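Local coordinates for B- and T-lymphocyte attenuator (Mus musculus, PDB 1XAU), which acts as an inhibitory receptor on lymphocytes, damping antigen receptor signalling through the phosphatases SHP-1 and SHP-2 and interacting with the TNF-receptor family member HVEM, at residues L31-P45 against W70-K84. Numbering follows the deposited sequence.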
ATOM      1  N   LEU A  31      -5.580   8.099  13.002  1.00 18.18           N
ATOM      2  CA  LEU A  31      -4.613   6.965  12.722  1.00 17.93           C
ATOM      3  C   LEU A  31      -5.318   6.335  11.518  1.00 17.69           C
ATOM      4  O   LEU A  31      -6.497   6.019  11.627  1.00 18.52           O
ATOM      5  CB  LEU A  31      -4.618   5.932  13.848  1.00 19.29           C
ATOM      6  CG  LEU A  31      -3.394   6.081  14.770  1.00 22.84           C
ATOM      7  CD1 LEU A  31      -3.067   7.476  14.959  1.00 22.60           C
ATOM      8  CD2 LEU A  31      -3.567   5.305  16.057  1.00 22.38           C
ATOM      9  N   PHE A  32      -4.647   6.077  10.403  1.00 15.53           N
ATOM     10  CA  PHE A  32      -5.386   5.554   9.223  1.00 15.14           C
ATOM     11  C   PHE A  32      -4.495   4.530   8.542  1.00 15.52           C
ATOM     12  O   PHE A  32      -3.269   4.596   8.670  1.00 16.46           O
ATOM     13  CB  PHE A  32      -5.626   6.700   8.236  1.00 16.25           C
ATOM     14  CG  PHE A  32      -6.453   6.309   6.976  1.00 17.09           C
ATOM     15  CD1 PHE A  32      -7.848   6.245   7.059  1.00 19.14           C
ATOM     16  CD2 PHE A  32      -5.835   6.080   5.756  1.00 18.79           C
ATOM     17  CE1 PHE A  32      -8.641   5.943   5.891  1.00 19.18           C
ATOM     18  CE2 PHE A  32      -6.642   5.774   4.576  1.00 19.44           C
ATOM     19  CZ  PHE A  32      -8.013   5.709   4.683  1.00 19.68           C
ATOM     20  N   LYS A  33      -5.070   3.552   7.850  1.00 14.06           N
ATOM     21  CA  LYS A  33      -4.221   2.626   7.158  1.00 14.19           C
ATOM     22  C   LYS A  33      -4.771   2.226   5.788  1.00 14.81           C
ATOM     23  O   LYS A  33      -6.001   2.362   5.549  1.00 15.01           O
ATOM     24  CB  LYS A  33      -4.056   1.328   7.954  1.00 15.03           C
ATOM     25  CG  LYS A  33      -5.379   0.553   8.281  1.00 16.77           C
ATOM     26  CD  LYS A  33      -5.099  -0.755   9.081  1.00 18.74           C
ATOM     27  CE  LYS A  33      -6.501  -1.335   9.517  1.00 20.90           C
ATOM     28  NZ  LYS A  33      -6.577  -2.755  10.110  1.00 20.08           N
ATOM     29  N   ILE A  34      -3.873   1.831   4.871  1.00 14.70           N
ATOM     30  CA  ILE A  34      -4.334   1.249   3.618  1.00 16.14           C
ATOM     31  C   ILE A  34      -3.685  -0.117   3.508  1.00 16.60           C
ATOM     32  O   ILE A  34      -2.655  -0.413   4.119  1.00 16.46           O
ATOM     33  CB  ILE A  34      -4.052   2.100   2.404  1.00 17.80           C
ATOM     34  CG1 ILE A  34      -2.603   2.397   2.306  1.00 18.57           C
ATOM     35  CG2 ILE A  34      -4.933   3.390   2.506  1.00 18.45           C
ATOM     36  CD1 ILE A  34      -2.300   3.352   1.070  1.00 21.18           C
ATOM     37  N   GLU A  35      -4.339  -0.977   2.754  1.00 17.24           N
ATOM     38  CA  GLU A  35      -3.930  -2.367   2.738  1.00 17.30           C
ATOM     39  C   GLU A  35      -3.663  -2.883   1.357  1.00 18.26           C
ATOM     40  O   GLU A  35      -4.407  -2.573   0.432  1.00 17.39           O
ATOM     41  CB  GLU A  35      -5.099  -3.179   3.283  1.00 19.50           C
ATOM     42  CG  GLU A  35      -5.458  -2.834   4.734  1.00 22.68           C
ATOM     43  CD  GLU A  35      -6.524  -3.741   5.292  1.00 25.62           C
ATOM     44  OE1 GLU A  35      -7.197  -4.534   4.545  1.00 26.66           O
ATOM     45  OE2 GLU A  35      -6.682  -3.670   6.509  1.00 27.31           O
ATOM     46  N   CYS A  36      -2.720  -3.814   1.292  1.00 17.21           N
ATOM     47  CA  CYS A  36      -2.383  -4.459   0.006  1.00 18.79           C
ATOM     48  C   CYS A  36      -2.445  -5.965   0.215  1.00 18.79           C
ATOM     49  O   CYS A  36      -1.500  -6.534   0.742  1.00 18.73           O
ATOM     50  CB  CYS A  36      -0.990  -3.981  -0.374  1.00 19.81           C
ATOM     51  SG  CYS A  36      -0.051  -4.846  -1.673  1.00 24.55           S
ATOM     52  N   PRO A  37      -3.566  -6.612  -0.108  1.00 19.59           N
ATOM     53  CA  PRO A  37      -3.659  -8.085   0.070  1.00 19.73           C
ATOM     54  C   PRO A  37      -2.589  -8.739  -0.857  1.00 20.10           C
ATOM     55  O   PRO A  37      -2.405  -8.305  -2.002  1.00 20.06           O
ATOM     56  CB  PRO A  37      -5.061  -8.397  -0.414  1.00 21.67           C
ATOM     57  CG  PRO A  37      -5.820  -7.213  -0.143  1.00 21.72           C
ATOM     58  CD  PRO A  37      -4.868  -6.086  -0.589  1.00 20.88           C
ATOM     59  N   VAL A  38      -1.887  -9.754  -0.391  1.00 20.13           N
ATOM     60  CA  VAL A  38      -0.839 -10.391  -1.190  1.00 20.92           C
ATOM     61  C   VAL A  38      -1.033 -11.887  -1.262  1.00 22.57           C
ATOM     62  O   VAL A  38      -1.057 -12.568  -0.191  1.00 23.00           O
ATOM     63  CB  VAL A  38       0.581 -10.139  -0.580  1.00 21.28           C
ATOM     64  CG1 VAL A  38       1.687 -10.679  -1.490  1.00 20.87           C
ATOM     65  CG2 VAL A  38       0.786  -8.574  -0.355  1.00 20.88           C
ATOM     66  N   LYS A  39      -1.201 -12.396  -2.479  1.00 23.11           N
ATOM     67  CA  LYS A  39      -1.317 -13.850  -2.671  1.00 24.60           C
ATOM     68  C   LYS A  39       0.094 -14.358  -3.075  1.00 23.41           C
ATOM     69  O   LYS A  39       0.706 -13.850  -3.984  1.00 22.34           O
ATOM     70  CB  LYS A  39      -2.294 -14.186  -3.813  1.00 26.80           C
ATOM     71  CG  LYS A  39      -2.440 -15.715  -4.045  1.00 31.53           C
ATOM     72  CD  LYS A  39      -3.328 -15.974  -5.299  1.00 34.51           C
ATOM     73  CE  LYS A  39      -3.706 -17.448  -5.452  1.00 36.66           C
ATOM     74  NZ  LYS A  39      -2.518 -18.386  -5.435  1.00 38.55           N
ATOM     75  N   TYR A  40       0.651 -15.331  -2.374  1.00 23.76           N
ATOM     76  CA  TYR A  40       1.968 -15.809  -2.791  1.00 24.76           C
ATOM     77  C   TYR A  40       1.955 -17.313  -2.578  1.00 26.27           C
ATOM     78  O   TYR A  40       1.009 -17.817  -1.949  1.00 26.06           O
ATOM     79  CB  TYR A  40       3.111 -15.101  -2.055  1.00 24.47           C
ATOM     80  CG  TYR A  40       3.115 -15.264  -0.577  1.00 23.78           C
ATOM     81  CD1 TYR A  40       3.805 -16.320   0.037  1.00 24.40           C
ATOM     82  CD2 TYR A  40       2.481 -14.334   0.225  1.00 24.72           C
ATOM     83  CE1 TYR A  40       3.849 -16.424   1.460  1.00 24.14           C
ATOM     84  CE2 TYR A  40       2.523 -14.410   1.591  1.00 23.66           C
ATOM     85  CZ  TYR A  40       3.211 -15.456   2.208  1.00 24.17           C
ATOM     86  OH  TYR A  40       3.245 -15.438   3.583  1.00 24.38           O
ATOM     87  N   CYS A  41       2.951 -17.983  -3.136  1.00 27.28           N
ATOM     88  CA  CYS A  41       2.988 -19.427  -3.156  1.00 30.68           C
ATOM     89  C   CYS A  41       3.855 -20.097  -2.128  1.00 28.79           C
ATOM     90  O   CYS A  41       3.386 -21.004  -1.466  1.00 30.34           O
ATOM     91  CB  CYS A  41       3.336 -19.895  -4.575  1.00 34.30           C
ATOM     92  SG  CYS A  41       2.187 -19.019  -5.737  1.00 41.52           S
ATOM     93  N   VAL A  42       5.084 -19.649  -1.985  1.00 27.57           N
ATOM     94  CA  VAL A  42       5.932 -20.283  -1.001  1.00 25.04           C
ATOM     95  C   VAL A  42       6.417 -19.201  -0.058  1.00 24.84           C
ATOM     96  O   VAL A  42       5.896 -19.087   1.043  1.00 23.63           O
ATOM     97  CB  VAL A  42       7.047 -21.038  -1.743  1.00 24.42           C
ATOM     98  CG1 VAL A  42       8.036 -21.635  -0.740  1.00 23.41           C
ATOM     99  CG2 VAL A  42       6.381 -22.151  -2.536  1.00 23.67           C
ATOM    100  N   HIS A  43       7.361 -18.382  -0.491  1.00 23.90           N
ATOM    101  CA  HIS A  43       7.881 -17.345   0.376  1.00 24.30           C
ATOM    102  C   HIS A  43       7.248 -15.987   0.138  1.00 23.42           C
ATOM    103  O   HIS A  43       6.879 -15.686  -0.975  1.00 23.13           O
ATOM    104  CB  HIS A  43       9.371 -17.260   0.170  1.00 25.25           C
ATOM    105  CG  HIS A  43      10.067 -18.505   0.607  1.00 28.05           C
ATOM    106  ND1 HIS A  43      10.896 -19.236  -0.228  1.00 28.51           N
ATOM    107  CD2 HIS A  43      10.014 -19.173   1.786  1.00 28.71           C
ATOM    108  CE1 HIS A  43      11.336 -20.294   0.440  1.00 28.37           C
ATOM    109  NE2 HIS A  43      10.820 -20.279   1.657  1.00 28.54           N
ATOM    110  N   ARG A  44       7.136 -15.217   1.209  1.00 23.20           N
ATOM    111  CA  ARG A  44       6.500 -13.899   1.164  1.00 23.20           C
ATOM    112  C   ARG A  44       7.393 -12.935   0.433  1.00 22.85           C
ATOM    113  O   ARG A  44       8.621 -12.797   0.692  1.00 22.08           O
ATOM    114  CB  ARG A  44       6.193 -13.452   2.611  1.00 25.01           C
ATOM    115  CG  ARG A  44       5.284 -12.268   2.719  1.00 27.72           C
ATOM    116  CD  ARG A  44       4.814 -12.235   4.194  1.00 29.71           C
ATOM    117  NE  ARG A  44       5.851 -11.527   4.920  1.00 31.92           N
ATOM    118  CZ  ARG A  44       5.821 -11.299   6.234  1.00 33.47           C
ATOM    119  NH1 ARG A  44       4.770 -11.723   6.950  1.00 33.73           N
ATOM    120  NH2 ARG A  44       6.862 -10.690   6.815  1.00 34.63           N
ATOM    121  N   PRO A  45       6.835 -12.246  -0.541  1.00 22.47           N
ATOM    122  CA  PRO A  45       7.673 -11.283  -1.289  1.00 22.52           C
ATOM    123  C   PRO A  45       8.013 -10.010  -0.457  1.00 21.99           C
ATOM    124  O   PRO A  45       7.353  -9.776   0.505  1.00 20.17           O
ATOM    125  CB  PRO A  45       6.790 -10.915  -2.506  1.00 22.77           C
ATOM    126  CG  PRO A  45       5.441 -11.211  -2.053  1.00 22.89           C
ATOM    127  CD  PRO A  45       5.539 -12.467  -1.201  1.00 23.26           C
ATOM    128  N   TRP A  70       2.765  -6.421   8.439  1.00 20.88           N
ATOM    129  CA  TRP A  70       2.085  -7.503   7.757  1.00 23.60           C
ATOM    130  C   TRP A  70       0.990  -8.009   8.704  1.00 26.63           C
ATOM    131  O   TRP A  70       1.205  -8.126   9.906  1.00 26.61           O
ATOM    132  CB  TRP A  70       3.054  -8.640   7.376  1.00 22.67           C
ATOM    133  CG  TRP A  70       3.805  -8.380   6.180  1.00 21.75           C
ATOM    134  CD1 TRP A  70       5.026  -7.811   6.099  1.00 22.18           C
ATOM    135  CD2 TRP A  70       3.438  -8.766   4.854  1.00 21.64           C
ATOM    136  NE1 TRP A  70       5.472  -7.842   4.796  1.00 22.62           N
ATOM    137  CE2 TRP A  70       4.508  -8.423   4.011  1.00 21.34           C
ATOM    138  CE3 TRP A  70       2.310  -9.382   4.303  1.00 20.15           C
ATOM    139  CZ2 TRP A  70       4.500  -8.679   2.632  1.00 22.86           C
ATOM    140  CZ3 TRP A  70       2.290  -9.634   2.898  1.00 20.40           C
ATOM    141  CH2 TRP A  70       3.369  -9.288   2.094  1.00 20.98           C
ATOM    142  N   GLU A  71      -0.207  -8.259   8.184  1.00 29.81           N
ATOM    143  CA  GLU A  71      -1.267  -8.803   9.009  1.00 34.25           C
ATOM    144  C   GLU A  71      -1.596 -10.191   8.460  1.00 37.03           C
ATOM    145  O   GLU A  71      -1.744 -10.370   7.239  1.00 35.68           O
ATOM    146  CB  GLU A  71      -2.520  -7.937   8.951  1.00 35.38           C
ATOM    147  CG  GLU A  71      -2.333  -6.524   9.392  1.00 38.91           C
ATOM    148  CD  GLU A  71      -3.675  -5.759   9.456  1.00 41.00           C
ATOM    149  OE1 GLU A  71      -4.747  -6.395   9.219  1.00 43.52           O
ATOM    150  OE2 GLU A  71      -3.660  -4.522   9.743  1.00 42.35           O
ATOM    151  N   GLU A  72      -1.669 -11.159   9.389  1.00 40.87           N
ATOM    152  CA  GLU A  72      -1.996 -12.559   9.097  1.00 45.03           C
ATOM    153  C   GLU A  72      -3.348 -12.911   9.727  1.00 46.47           C
ATOM    154  O   GLU A  72      -3.841 -14.027   9.589  1.00 47.39           O
ATOM    155  CB  GLU A  72      -0.890 -13.503   9.617  1.00 46.51           C
ATOM    156  CG  GLU A  72       0.445 -13.345   8.829  1.00 49.07           C
ATOM    157  CD  GLU A  72       1.467 -12.404   9.498  1.00 50.24           C
ATOM    158  OE1 GLU A  72       1.071 -11.581  10.370  1.00 51.58           O
ATOM    159  OE2 GLU A  72       2.678 -12.477   9.136  1.00 51.28           O
ATOM    160  N   ASN A  73      -3.943 -11.941  10.415  1.00 48.37           N
ATOM    161  CA  ASN A  73      -5.275 -12.110  11.042  1.00 49.90           C
ATOM    162  C   ASN A  73      -6.345 -12.189   9.938  1.00 50.21           C
ATOM    163  O   ASN A  73      -7.479 -11.750  10.152  1.00 50.59           O
ATOM    164  CB  ASN A  73      -5.618 -10.897  11.920  1.00 50.57           C
ATOM    165  CG  ASN A  73      -5.739  -9.616  11.101  1.00 51.55           C
ATOM    166  OD1 ASN A  73      -5.592  -9.646   9.863  1.00 52.50           O
ATOM    167  ND2 ASN A  73      -6.011  -8.493  11.766  1.00 51.93           N
ATOM    168  N   ARG A  74      -5.988 -12.708   8.756  1.00 50.27           N
ATOM    169  CA  ARG A  74      -6.952 -12.788   7.655  1.00 50.05           C
ATOM    170  C   ARG A  74      -6.801 -14.023   6.781  1.00 48.99           C
ATOM    171  O   ARG A  74      -5.922 -14.854   6.988  1.00 49.21           O
ATOM    172  CB  ARG A  74      -6.844 -11.563   6.751  1.00 51.45           C
ATOM    173  CG  ARG A  74      -6.811 -10.272   7.481  1.00 53.40           C
ATOM    174  CD  ARG A  74      -6.944  -9.127   6.529  1.00 55.22           C
ATOM    175  NE  ARG A  74      -7.151  -7.895   7.279  1.00 57.13           N
ATOM    176  CZ  ARG A  74      -6.737  -6.692   6.886  1.00 57.73           C
ATOM    177  NH1 ARG A  74      -6.090  -6.539   5.740  1.00 58.35           N
ATOM    178  NH2 ARG A  74      -6.971  -5.637   7.648  1.00 58.33           N
ATOM    179  N   SER A  75      -7.678 -14.128   5.793  1.00 47.45           N
ATOM    180  CA  SER A  75      -7.667 -15.258   4.860  1.00 45.85           C
ATOM    181  C   SER A  75      -6.416 -15.152   3.969  1.00 43.83           C
ATOM    182  O   SER A  75      -5.688 -16.142   3.745  1.00 44.08           O
ATOM    183  CB  SER A  75      -8.942 -15.209   4.010  1.00 46.44           C
ATOM    184  OG  SER A  75      -9.224 -13.847   3.706  1.00 48.46           O
ATOM    185  N   VAL A  76      -6.173 -13.937   3.494  1.00 40.63           N
ATOM    186  CA  VAL A  76      -5.016 -13.629   2.671  1.00 37.59           C
ATOM    187  C   VAL A  76      -4.082 -12.684   3.467  1.00 34.93           C
ATOM    188  O   VAL A  76      -4.558 -11.779   4.148  1.00 34.72           O
ATOM    189  CB  VAL A  76      -5.476 -12.921   1.372  1.00 37.93           C
ATOM    190  CG1 VAL A  76      -4.256 -12.412   0.580  1.00 37.50           C
ATOM    191  CG2 VAL A  76      -6.313 -13.908   0.521  1.00 38.15           C
ATOM    192  N   PRO A  77      -2.763 -12.904   3.422  1.00 32.61           N
ATOM    193  CA  PRO A  77      -1.893 -11.985   4.183  1.00 29.76           C
ATOM    194  C   PRO A  77      -2.106 -10.589   3.590  1.00 27.33           C
ATOM    195  O   PRO A  77      -2.452 -10.459   2.417  1.00 25.79           O
ATOM    196  CB  PRO A  77      -0.483 -12.510   3.898  1.00 30.98           C
ATOM    197  CG  PRO A  77      -0.701 -13.959   3.484  1.00 31.87           C
ATOM    198  CD  PRO A  77      -1.960 -13.885   2.665  1.00 32.72           C
ATOM    199  N   VAL A  78      -1.931  -9.564   4.420  1.00 23.91           N
ATOM    200  CA  VAL A  78      -2.126  -8.209   3.983  1.00 21.87           C
ATOM    201  C   VAL A  78      -0.915  -7.365   4.381  1.00 19.33           C
ATOM    202  O   VAL A  78      -0.444  -7.442   5.523  1.00 19.09           O
ATOM    203  CB  VAL A  78      -3.379  -7.611   4.642  1.00 21.81           C
ATOM    204  CG1 VAL A  78      -3.544  -6.222   4.155  1.00 22.56           C
ATOM    205  CG2 VAL A  78      -4.678  -8.417   4.212  1.00 22.48           C
ATOM    206  N   PHE A  79      -0.362  -6.650   3.420  1.00 17.61           N
ATOM    207  CA  PHE A  79       0.745  -5.730   3.702  1.00 16.68           C
ATOM    208  C   PHE A  79       0.080  -4.377   3.933  1.00 17.19           C
ATOM    209  O   PHE A  79      -0.728  -3.952   3.138  1.00 17.92           O
ATOM    210  CB  PHE A  79       1.703  -5.668   2.502  1.00 15.35           C
ATOM    211  CG  PHE A  79       2.864  -4.848   2.733  1.00 15.88           C
ATOM    212  CD1 PHE A  79       3.655  -5.043   3.857  1.00 16.91           C
ATOM    213  CD2 PHE A  79       3.228  -3.871   1.773  1.00 15.97           C
ATOM    214  CE1 PHE A  79       4.824  -4.257   4.055  1.00 16.74           C
ATOM    215  CE2 PHE A  79       4.396  -3.073   1.943  1.00 16.51           C
ATOM    216  CZ  PHE A  79       5.181  -3.264   3.096  1.00 18.45           C
ATOM    217  N   VAL A  80       0.396  -3.721   5.032  1.00 15.31           N
ATOM    218  CA  VAL A  80      -0.292  -2.519   5.416  1.00 15.63           C
ATOM    219  C   VAL A  80       0.599  -1.300   5.555  1.00 14.47           C
ATOM    220  O   VAL A  80       1.731  -1.440   6.015  1.00 14.81           O
ATOM    221  CB  VAL A  80      -0.875  -2.842   6.796  1.00 15.88           C
ATOM    222  CG1 VAL A  80      -1.793  -1.764   7.266  1.00 16.08           C
ATOM    223  CG2 VAL A  80      -1.606  -4.203   6.682  1.00 18.20           C
ATOM    224  N   LEU A  81       0.080  -0.147   5.175  1.00 14.39           N
ATOM    225  CA  LEU A  81       0.760   1.144   5.329  1.00 13.16           C
ATOM    226  C   LEU A  81      -0.030   1.869   6.411  1.00 13.62           C
ATOM    227  O   LEU A  81      -1.240   2.147   6.252  1.00 15.33           O
ATOM    228  CB  LEU A  81       0.762   1.901   3.986  1.00 12.93           C
ATOM    229  CG  LEU A  81       1.383   3.301   4.122  1.00 13.56           C
ATOM    230  CD1 LEU A  81       2.928   3.128   4.384  1.00 14.41           C
ATOM    231  CD2 LEU A  81       1.119   4.101   2.824  1.00 13.91           C
ATOM    232  N   HIS A  82       0.648   2.276   7.485  1.00 13.25           N
ATOM    233  CA  HIS A  82      -0.025   2.940   8.629  1.00 13.48           C
ATOM    234  C   HIS A  82       0.393   4.396   8.731  1.00 14.17           C
ATOM    235  O   HIS A  82       1.596   4.686   8.805  1.00 14.40           O
ATOM    236  CB  HIS A  82       0.430   2.313   9.920  1.00 15.24           C
ATOM    237  CG  HIS A  82       0.155   0.850  10.013  1.00 16.18           C
ATOM    238  ND1 HIS A  82      -0.973   0.351  10.608  1.00 17.81           N
ATOM    239  CD2 HIS A  82       0.907  -0.218   9.659  1.00 17.66           C
ATOM    240  CE1 HIS A  82      -0.907  -0.977  10.617  1.00 17.59           C
ATOM    241  NE2 HIS A  82       0.222  -1.348  10.054  1.00 17.65           N
ATOM    242  N   PHE A  83      -0.559   5.302   8.743  1.00 12.87           N
ATOM    243  CA  PHE A  83      -0.272   6.718   8.889  1.00 14.52           C
ATOM    244  C   PHE A  83      -0.604   7.050  10.367  1.00 15.26           C
ATOM    245  O   PHE A  83      -1.773   6.875  10.820  1.00 16.16           O
ATOM    246  CB  PHE A  83      -1.226   7.550   8.016  1.00 13.67           C
ATOM    247  CG  PHE A  83      -1.110   7.274   6.540  1.00 15.62           C
ATOM    248  CD1 PHE A  83      -0.390   8.167   5.742  1.00 15.22           C
ATOM    249  CD2 PHE A  83      -1.705   6.160   5.963  1.00 16.16           C
ATOM    250  CE1 PHE A  83      -0.275   7.938   4.339  1.00 16.70           C
ATOM    251  CE2 PHE A  83      -1.582   5.904   4.550  1.00 17.25           C
ATOM    252  CZ  PHE A  83      -0.852   6.830   3.755  1.00 16.62           C
ATOM    253  N   LYS A  84       0.378   7.578  11.094  1.00 16.38           N
ATOM    254  CA  LYS A  84       0.253   7.837  12.524  1.00 17.93           C
ATOM    255  C   LYS A  84       0.778   9.222  12.859  1.00 18.22           C
ATOM    256  O   LYS A  84       1.936   9.364  13.304  1.00 17.38           O
ATOM    257  CB  LYS A  84       1.100   6.793  13.279  1.00 20.01           C
ATOM    258  CG  LYS A  84       0.976   6.857  14.829  1.00 22.46           C
ATOM    259  CD  LYS A  84       1.679   5.675  15.528  1.00 26.34           C
ATOM    260  CE  LYS A  84       1.788   5.951  17.090  1.00 28.09           C
ATOM    261  NZ  LYS A  84       1.800   4.651  17.949  1.00 31.30           N
TER
HETATM  262  O   HOH W   1      -8.889  -4.453   9.897  1.00 68.84           O
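The guanidinium of R44 lies flat on one face of the W70 indole, a worked example of a cation-pi stack built atom by atom. From CB, which points toward segment 70-84, the chain runs across the indole with CG anti to the backbone N (chi1 -167°), and R44 CG meets the far rim of the six-membered ring, 3.6 Å from W70 CH2. CD then sits over that ring in a CH-pi contact, and NE passes above W70 CE2. A bend at chi3 (85°) lays the guanidinium parallel to the indole, the planes only 2° apart, with CZ 3.5 Å from the centroid of the five-membered ring. At the tip NH2 rests over W70 CD1, while E72 OE2 comes in at the guanidinium edge and forms a salt bridge with R44 NH1 at 3.1 Å. F79 backs the opposite indole face, and V38 CG2 touches W70 CH2 at 3.6 Å.

Strands 32-39 and 78-83 run antiparallel; F32–F83, I34–L81 and C36–F79 are hydrogen-bonded pairs, and V38 N adds a hydrogen bond to P77 O. I34 and L81 lie side by side, I34 CG1 3.8 Å from L81 CB, on the face that carries C36, whose disulfide to C96 joins the other sheet. On the other face K33 NZ and E71 OE2 form a salt bridge at 3.4 Å, its hydrogen bond weak. Paired sheets pinned by such a disulfide are the hallmark of the immunoglobulin beta sandwich, here the receptor's extracellular domain.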